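Local coordinates for (S)-ureidoglycine aminohydrolase (Escherichia coli, PDB 1RC6), which catalyses the manganese-dependent hydrolysis of (S)-ureidoglycine to (S)-ureidoglycolate and ammonia, a deamination step in the breakdown of allantoin as a nitrogen source, at residues 76-86 against 129-137. Numbering follows the deposited sequence.
Sequences FGGEGIETFLY and IFLYKRRYV
Phe-76, from the loop preceding strand 81-86, and Leu-131 approach from opposite directions over one face of two neighbouring antiparallel strands: Leu-131 CD1 stands over the ring centre, 4.2 Å from the centroid of Phe-76, in a CH-pi contact 9° off the normal. The Phe-76 CZ corner reaches Lys-133 CB at 3.9 Å. Along the same face Leu-131 CD2 touches Leu-85 CB, and Leu-85 CD2 meets Ile-129 CG1, the two side chains crossing at about a right angle. Between the two faces, the backbones of 81-86 and 129-135 join through the hydrogen-bonded pairs Glu-82 with Arg-134, Phe-84 with Tyr-132 (Tyr-132 N to Phe-84 O being weak) and Tyr-86 with Phe-130. Tyr-136 N extends the ladder to Gly-80 O (3.0 Å), in the turn from Gly-78 to Ile-81.

On the other face Glu-82 and Arg-134 run side by side. Glu-82 OE2 lies 3.3 Å from Arg-134 CG, whereas Arg-134 NE is 4.0 Å from Glu-82 OE2, too far for a salt bridge. A turn about CG-CD (chi3 -63°) carries the guanidinium to Tyr-132, where Arg-134 NH1 donates to Tyr-132 OH at 2.8 Å, almost in the guanidinium plane; NH2 hydrogen-bonds Ser-58 OG. Glu-82 OE1 is hydrogen-bonded to Tyr-110 OH, and the carboxylate meets the Tyr-136 ring at its edge, the planes 83° apart. This face packs on Met-179 and Met-181 of strand 179-186, joining the N-terminal cupin beta-barrel to the C-terminal cupin domain in a bicupin fold.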
ATOM      1  N   PHE A  76      -7.852  -1.386  14.460  1.00 48.04           N
ATOM      2  CA  PHE A  76      -7.625  -2.132  13.238  1.00 48.84           C
ATOM      3  C   PHE A  76      -6.863  -3.448  13.342  1.00 53.53           C
ATOM      4  O   PHE A  76      -7.332  -4.479  12.829  1.00 50.26           O
ATOM      5  CB  PHE A  76      -6.940  -1.230  12.206  1.00 32.22           C
ATOM      6  CG  PHE A  76      -6.603  -1.927  10.916  1.00 28.98           C
ATOM      7  CD1 PHE A  76      -7.569  -2.657  10.232  1.00 25.60           C
ATOM      8  CD2 PHE A  76      -5.319  -1.847  10.382  1.00 27.90           C
ATOM      9  CE1 PHE A  76      -7.262  -3.300   9.027  1.00 25.71           C
ATOM     10  CE2 PHE A  76      -4.999  -2.482   9.180  1.00 27.00           C
ATOM     11  CZ  PHE A  76      -5.972  -3.211   8.501  1.00 26.12           C
ATOM     12  N   GLY A  77      -5.705  -3.439  13.983  1.00 30.01           N
ATOM     13  CA  GLY A  77      -4.924  -4.671  14.072  1.00 33.79           C
ATOM     14  C   GLY A  77      -5.559  -6.031  14.391  1.00 31.70           C
ATOM     15  O   GLY A  77      -6.597  -6.409  13.855  1.00 31.36           O
ATOM     16  N   GLY A  78      -4.902  -6.779  15.276  1.00 48.05           N
ATOM     17  CA  GLY A  78      -5.369  -8.100  15.672  1.00 48.72           C
ATOM     18  C   GLY A  78      -4.188  -8.913  16.179  1.00 51.43           C
ATOM     19  O   GLY A  78      -3.039  -8.574  15.889  1.00 50.06           O
ATOM     20  N   GLU A  79      -4.448  -9.980  16.930  1.00 37.90           N
ATOM     21  CA  GLU A  79      -3.363 -10.804  17.465  1.00 43.20           C
ATOM     22  C   GLU A  79      -2.498 -11.441  16.383  1.00 39.63           C
ATOM     23  O   GLU A  79      -3.007 -12.048  15.441  1.00 41.26           O
ATOM     24  CB  GLU A  79      -3.920 -11.899  18.388  1.00 76.96           C
ATOM     25  CG  GLU A  79      -4.331 -11.394  19.766  1.00 95.40           C
ATOM     26  CD  GLU A  79      -3.182 -10.714  20.502  1.00106.57           C
ATOM     27  OE1 GLU A  79      -2.156 -11.388  20.742  1.00114.20           O
ATOM     28  OE2 GLU A  79      -3.304  -9.511  20.837  1.00113.16           O
ATOM     29  N   GLY A  80      -1.182 -11.308  16.534  1.00 54.11           N
ATOM     30  CA  GLY A  80      -0.262 -11.870  15.560  1.00 47.24           C
ATOM     31  C   GLY A  80      -0.353 -11.195  14.200  1.00 44.65           C
ATOM     32  O   GLY A  80       0.197 -11.682  13.213  1.00 44.31           O
ATOM     33  N   ILE A  81      -1.029 -10.053  14.151  1.00 37.75           N
ATOM     34  CA  ILE A  81      -1.219  -9.322  12.915  1.00 31.67           C
ATOM     35  C   ILE A  81      -0.514  -7.980  12.948  1.00 32.49           C
ATOM     36  O   ILE A  81      -0.728  -7.203  13.877  1.00 33.23           O
ATOM     37  CB  ILE A  81      -2.722  -9.099  12.674  1.00 24.79           C
ATOM     38  CG1 ILE A  81      -3.374 -10.439  12.321  1.00 20.51           C
ATOM     39  CG2 ILE A  81      -2.941  -8.048  11.596  1.00 25.05           C
ATOM     40  CD1 ILE A  81      -4.856 -10.357  12.163  1.00 20.79           C
ATOM     41  N   GLU A  82       0.335  -7.714  11.955  1.00 24.41           N
ATOM     42  CA  GLU A  82       1.033  -6.429  11.880  1.00 23.57           C
ATOM     43  C   GLU A  82       0.306  -5.562  10.838  1.00 22.52           C
ATOM     44  O   GLU A  82      -0.265  -6.089   9.875  1.00 22.01           O
ATOM     45  CB  GLU A  82       2.512  -6.627  11.498  1.00 27.72           C
ATOM     46  CG  GLU A  82       2.748  -7.296  10.158  1.00 26.82           C
ATOM     47  CD  GLU A  82       4.219  -7.647   9.921  1.00 29.55           C
ATOM     48  OE1 GLU A  82       5.117  -6.874  10.346  1.00 32.72           O
ATOM     49  OE2 GLU A  82       4.486  -8.693   9.294  1.00 27.48           O
ATOM     50  N   THR A  83       0.312  -4.245  11.031  1.00 24.19           N
ATOM     51  CA  THR A  83      -0.384  -3.360  10.107  1.00 25.17           C
ATOM     52  C   THR A  83       0.439  -2.177   9.688  1.00 24.04           C
ATOM     53  O   THR A  83       1.440  -1.860  10.314  1.00 23.90           O
ATOM     54  CB  THR A  83      -1.684  -2.823  10.715  1.00 26.58           C
ATOM     55  OG1 THR A  83      -1.372  -2.021  11.853  1.00 28.19           O
ATOM     56  CG2 THR A  83      -2.589  -3.967  11.136  1.00 23.27           C
ATOM     57  N   PHE A  84      -0.001  -1.516   8.625  1.00 30.78           N
ATOM     58  CA  PHE A  84       0.695  -0.348   8.099  1.00 30.49           C
ATOM     59  C   PHE A  84      -0.301   0.602   7.456  1.00 33.39           C
ATOM     60  O   PHE A  84      -1.152   0.185   6.671  1.00 34.54           O
ATOM     61  CB  PHE A  84       1.743  -0.793   7.071  1.00 21.90           C
ATOM     62  CG  PHE A  84       2.394   0.338   6.331  1.00 22.19           C
ATOM     63  CD1 PHE A  84       1.794   0.887   5.210  1.00 21.30           C
ATOM     64  CD2 PHE A  84       3.607   0.872   6.774  1.00 22.07           C
ATOM     65  CE1 PHE A  84       2.384   1.954   4.536  1.00 21.97           C
ATOM     66  CE2 PHE A  84       4.207   1.942   6.106  1.00 20.81           C
ATOM     67  CZ  PHE A  84       3.594   2.483   4.988  1.00 22.00           C
ATOM     68  N   LEU A  85      -0.192   1.881   7.780  1.00 30.48           N
ATOM     69  CA  LEU A  85      -1.090   2.879   7.229  1.00 30.48           C
ATOM     70  C   LEU A  85      -0.296   3.981   6.535  1.00 32.58           C
ATOM     71  O   LEU A  85       0.755   4.382   7.012  1.00 33.51           O
ATOM     72  CB  LEU A  85      -1.953   3.482   8.348  1.00 28.36           C
ATOM     73  CG  LEU A  85      -2.935   4.615   8.006  1.00 27.23           C
ATOM     74  CD1 LEU A  85      -3.925   4.813   9.144  1.00 23.23           C
ATOM     75  CD2 LEU A  85      -2.177   5.891   7.725  1.00 24.92           C
ATOM     76  N   TYR A  86      -0.806   4.468   5.407  1.00 27.54           N
ATOM     77  CA  TYR A  86      -0.143   5.531   4.671  1.00 27.55           C
ATOM     78  C   TYR A  86      -1.159   6.580   4.232  1.00 27.33           C
ATOM     79  O   TYR A  86      -2.143   6.270   3.568  1.00 27.29           O
ATOM     80  CB  TYR A  86       0.567   4.971   3.444  1.00 32.37           C
ATOM     81  CG  TYR A  86       1.180   6.039   2.581  1.00 31.37           C
ATOM     82  CD1 TYR A  86       2.478   6.475   2.799  1.00 30.00           C
ATOM     83  CD2 TYR A  86       0.435   6.662   1.581  1.00 32.73           C
ATOM     84  CE1 TYR A  86       3.030   7.509   2.050  1.00 29.67           C
ATOM     85  CE2 TYR A  86       0.972   7.700   0.826  1.00 32.67           C
ATOM     86  CZ  TYR A  86       2.271   8.123   1.070  1.00 31.11           C
ATOM     87  OH  TYR A  86       2.790   9.193   0.372  1.00 31.73           O
ATOM     88  N   ILE A 129      -6.710   7.232   2.765  1.00 29.32           N
ATOM     89  CA  ILE A 129      -5.720   6.353   3.365  1.00 29.09           C
ATOM     90  C   ILE A 129      -5.470   5.018   2.638  1.00 28.58           C
ATOM     91  O   ILE A 129      -6.332   4.505   1.919  1.00 26.91           O
ATOM     92  CB  ILE A 129      -6.138   6.114   4.847  1.00 33.91           C
ATOM     93  CG1 ILE A 129      -4.999   6.553   5.746  1.00 37.17           C
ATOM     94  CG2 ILE A 129      -6.593   4.704   5.094  1.00 31.69           C
ATOM     95  CD1 ILE A 129      -4.763   8.059   5.675  1.00 39.38           C
ATOM     96  N   PHE A 130      -4.265   4.478   2.808  1.00 33.87           N
ATOM     97  CA  PHE A 130      -3.895   3.185   2.228  1.00 32.34           C
ATOM     98  C   PHE A 130      -3.598   2.276   3.412  1.00 31.87           C
ATOM     99  O   PHE A 130      -2.745   2.597   4.229  1.00 31.80           O
ATOM    100  CB  PHE A 130      -2.639   3.288   1.373  1.00 29.33           C
ATOM    101  CG  PHE A 130      -2.120   1.952   0.913  1.00 29.19           C
ATOM    102  CD1 PHE A 130      -2.841   1.190   0.004  1.00 30.52           C
ATOM    103  CD2 PHE A 130      -0.946   1.432   1.429  1.00 29.19           C
ATOM    104  CE1 PHE A 130      -2.401  -0.068  -0.379  1.00 30.21           C
ATOM    105  CE2 PHE A 130      -0.492   0.175   1.060  1.00 28.78           C
ATOM    106  CZ  PHE A 130      -1.220  -0.579   0.153  1.00 30.16           C
ATOM    107  N   LEU A 131      -4.295   1.149   3.506  1.00 24.00           N
ATOM    108  CA  LEU A 131      -4.113   0.220   4.617  1.00 22.78           C
ATOM    109  C   LEU A 131      -3.557  -1.109   4.195  1.00 21.76           C
ATOM    110  O   LEU A 131      -3.809  -1.564   3.082  1.00 21.87           O
ATOM    111  CB  LEU A 131      -5.432  -0.021   5.337  1.00 35.03           C
ATOM    112  CG  LEU A 131      -5.743   0.939   6.479  1.00 37.71           C
ATOM    113  CD1 LEU A 131      -7.079   0.552   7.064  1.00 40.72           C
ATOM    114  CD2 LEU A 131      -4.632   0.891   7.543  1.00 37.53           C
ATOM    115  N   TYR A 132      -2.837  -1.747   5.115  1.00 25.59           N
ATOM    116  CA  TYR A 132      -2.213  -3.024   4.838  1.00 26.26           C
ATOM    117  C   TYR A 132      -2.050  -3.841   6.099  1.00 28.34           C
ATOM    118  O   TYR A 132      -1.751  -3.299   7.163  1.00 29.83           O
ATOM    119  CB  TYR A 132      -0.847  -2.775   4.206  1.00 23.87           C
ATOM    120  CG  TYR A 132      -0.018  -4.012   3.945  1.00 26.62           C
ATOM    121  CD1 TYR A 132       0.678  -4.641   4.969  1.00 25.63           C
ATOM    122  CD2 TYR A 132       0.104  -4.533   2.654  1.00 26.97           C
ATOM    123  CE1 TYR A 132       1.489  -5.754   4.710  1.00 26.74           C
ATOM    124  CE2 TYR A 132       0.905  -5.643   2.391  1.00 25.36           C
ATOM    125  CZ  TYR A 132       1.599  -6.242   3.418  1.00 26.35           C
ATOM    126  OH  TYR A 132       2.450  -7.296   3.144  1.00 26.32           O
ATOM    127  N   LYS A 133      -2.250  -5.148   5.989  1.00 26.90           N
ATOM    128  CA  LYS A 133      -2.086  -6.021   7.138  1.00 27.65           C
ATOM    129  C   LYS A 133      -1.657  -7.398   6.670  1.00 28.24           C
ATOM    130  O   LYS A 133      -1.989  -7.810   5.570  1.00 30.23           O
ATOM    131  CB  LYS A 133      -3.390  -6.141   7.924  1.00 26.32           C
ATOM    132  CG  LYS A 133      -4.478  -6.941   7.209  1.00 25.23           C
ATOM    133  CD  LYS A 133      -5.655  -7.255   8.128  1.00 22.24           C
ATOM    134  CE  LYS A 133      -6.730  -8.018   7.392  1.00 18.79           C
ATOM    135  NZ  LYS A 133      -7.868  -8.404   8.266  1.00 18.54           N
ATOM    136  N   ARG A 134      -0.902  -8.098   7.507  1.00 24.17           N
ATOM    137  CA  ARG A 134      -0.446  -9.454   7.203  1.00 26.86           C
ATOM    138  C   ARG A 134      -0.176 -10.160   8.524  1.00 29.38           C
ATOM    139  O   ARG A 134      -0.105  -9.520   9.572  1.00 30.12           O
ATOM    140  CB  ARG A 134       0.838  -9.449   6.362  1.00 26.25           C
ATOM    141  CG  ARG A 134       2.076  -9.052   7.112  1.00 24.33           C
ATOM    142  CD  ARG A 134       3.321  -9.100   6.243  1.00 28.32           C
ATOM    143  NE  ARG A 134       3.627 -10.448   5.767  1.00 29.27           N
ATOM    144  CZ  ARG A 134       3.501 -10.831   4.497  1.00 29.89           C
ATOM    145  NH1 ARG A 134       3.077  -9.967   3.576  1.00 30.50           N
ATOM    146  NH2 ARG A 134       3.781 -12.078   4.147  1.00 25.10           N
ATOM    147  N   ARG A 135      -0.042 -11.478   8.475  1.00 38.58           N
ATOM    148  CA  ARG A 135       0.232 -12.239   9.675  1.00 44.15           C
ATOM    149  C   ARG A 135       1.748 -12.257   9.878  1.00 42.02           C
ATOM    150  O   ARG A 135       2.499 -12.823   9.078  1.00 45.46           O
ATOM    151  CB  ARG A 135      -0.344 -13.651   9.542  1.00 45.99           C
ATOM    152  CG  ARG A 135      -0.211 -14.501  10.792  1.00 62.75           C
ATOM    153  CD  ARG A 135      -1.440 -15.381  10.981  1.00 76.83           C
ATOM    154  NE  ARG A 135      -1.730 -16.225   9.819  1.00 85.25           N
ATOM    155  CZ  ARG A 135      -2.805 -17.003   9.701  1.00 87.71           C
ATOM    156  NH1 ARG A 135      -3.708 -17.052  10.674  1.00 87.63           N
ATOM    157  NH2 ARG A 135      -2.985 -17.731   8.605  1.00 87.83           N
ATOM    158  N   TYR A 136       2.192 -11.611  10.946  1.00 36.50           N
ATOM    159  CA  TYR A 136       3.609 -11.530  11.256  1.00 33.00           C
ATOM    160  C   TYR A 136       4.312 -12.863  11.542  1.00 32.20           C
ATOM    161  O   TYR A 136       3.749 -13.761  12.174  1.00 31.04           O
ATOM    162  CB  TYR A 136       3.815 -10.593  12.438  1.00 31.72           C
ATOM    163  CG  TYR A 136       5.244 -10.521  12.896  1.00 27.93           C
ATOM    164  CD1 TYR A 136       5.682 -11.256  13.996  1.00 26.34           C
ATOM    165  CD2 TYR A 136       6.169  -9.745  12.209  1.00 26.12           C
ATOM    166  CE1 TYR A 136       7.014 -11.215  14.401  1.00 27.44           C
ATOM    167  CE2 TYR A 136       7.507  -9.695  12.600  1.00 26.54           C
ATOM    168  CZ  TYR A 136       7.924 -10.430  13.695  1.00 27.85           C
ATOM    169  OH  TYR A 136       9.248 -10.372  14.081  1.00 30.21           O
ATOM    170  N   VAL A 137       5.553 -12.982  11.077  1.00 27.32           N
ATOM    171  CA  VAL A 137       6.314 -14.203  11.302  1.00 26.77           C
ATOM    172  C   VAL A 137       7.493 -13.965  12.233  1.00 29.38           C
ATOM    173  O   VAL A 137       8.506 -13.364  11.858  1.00 27.35           O
ATOM    174  CB  VAL A 137       6.828 -14.799   9.997  1.00 26.54           C
ATOM    175  CG1 VAL A 137       7.724 -15.981  10.303  1.00 23.82           C
ATOM    176  CG2 VAL A 137       5.660 -15.237   9.148  1.00 21.93           C
TER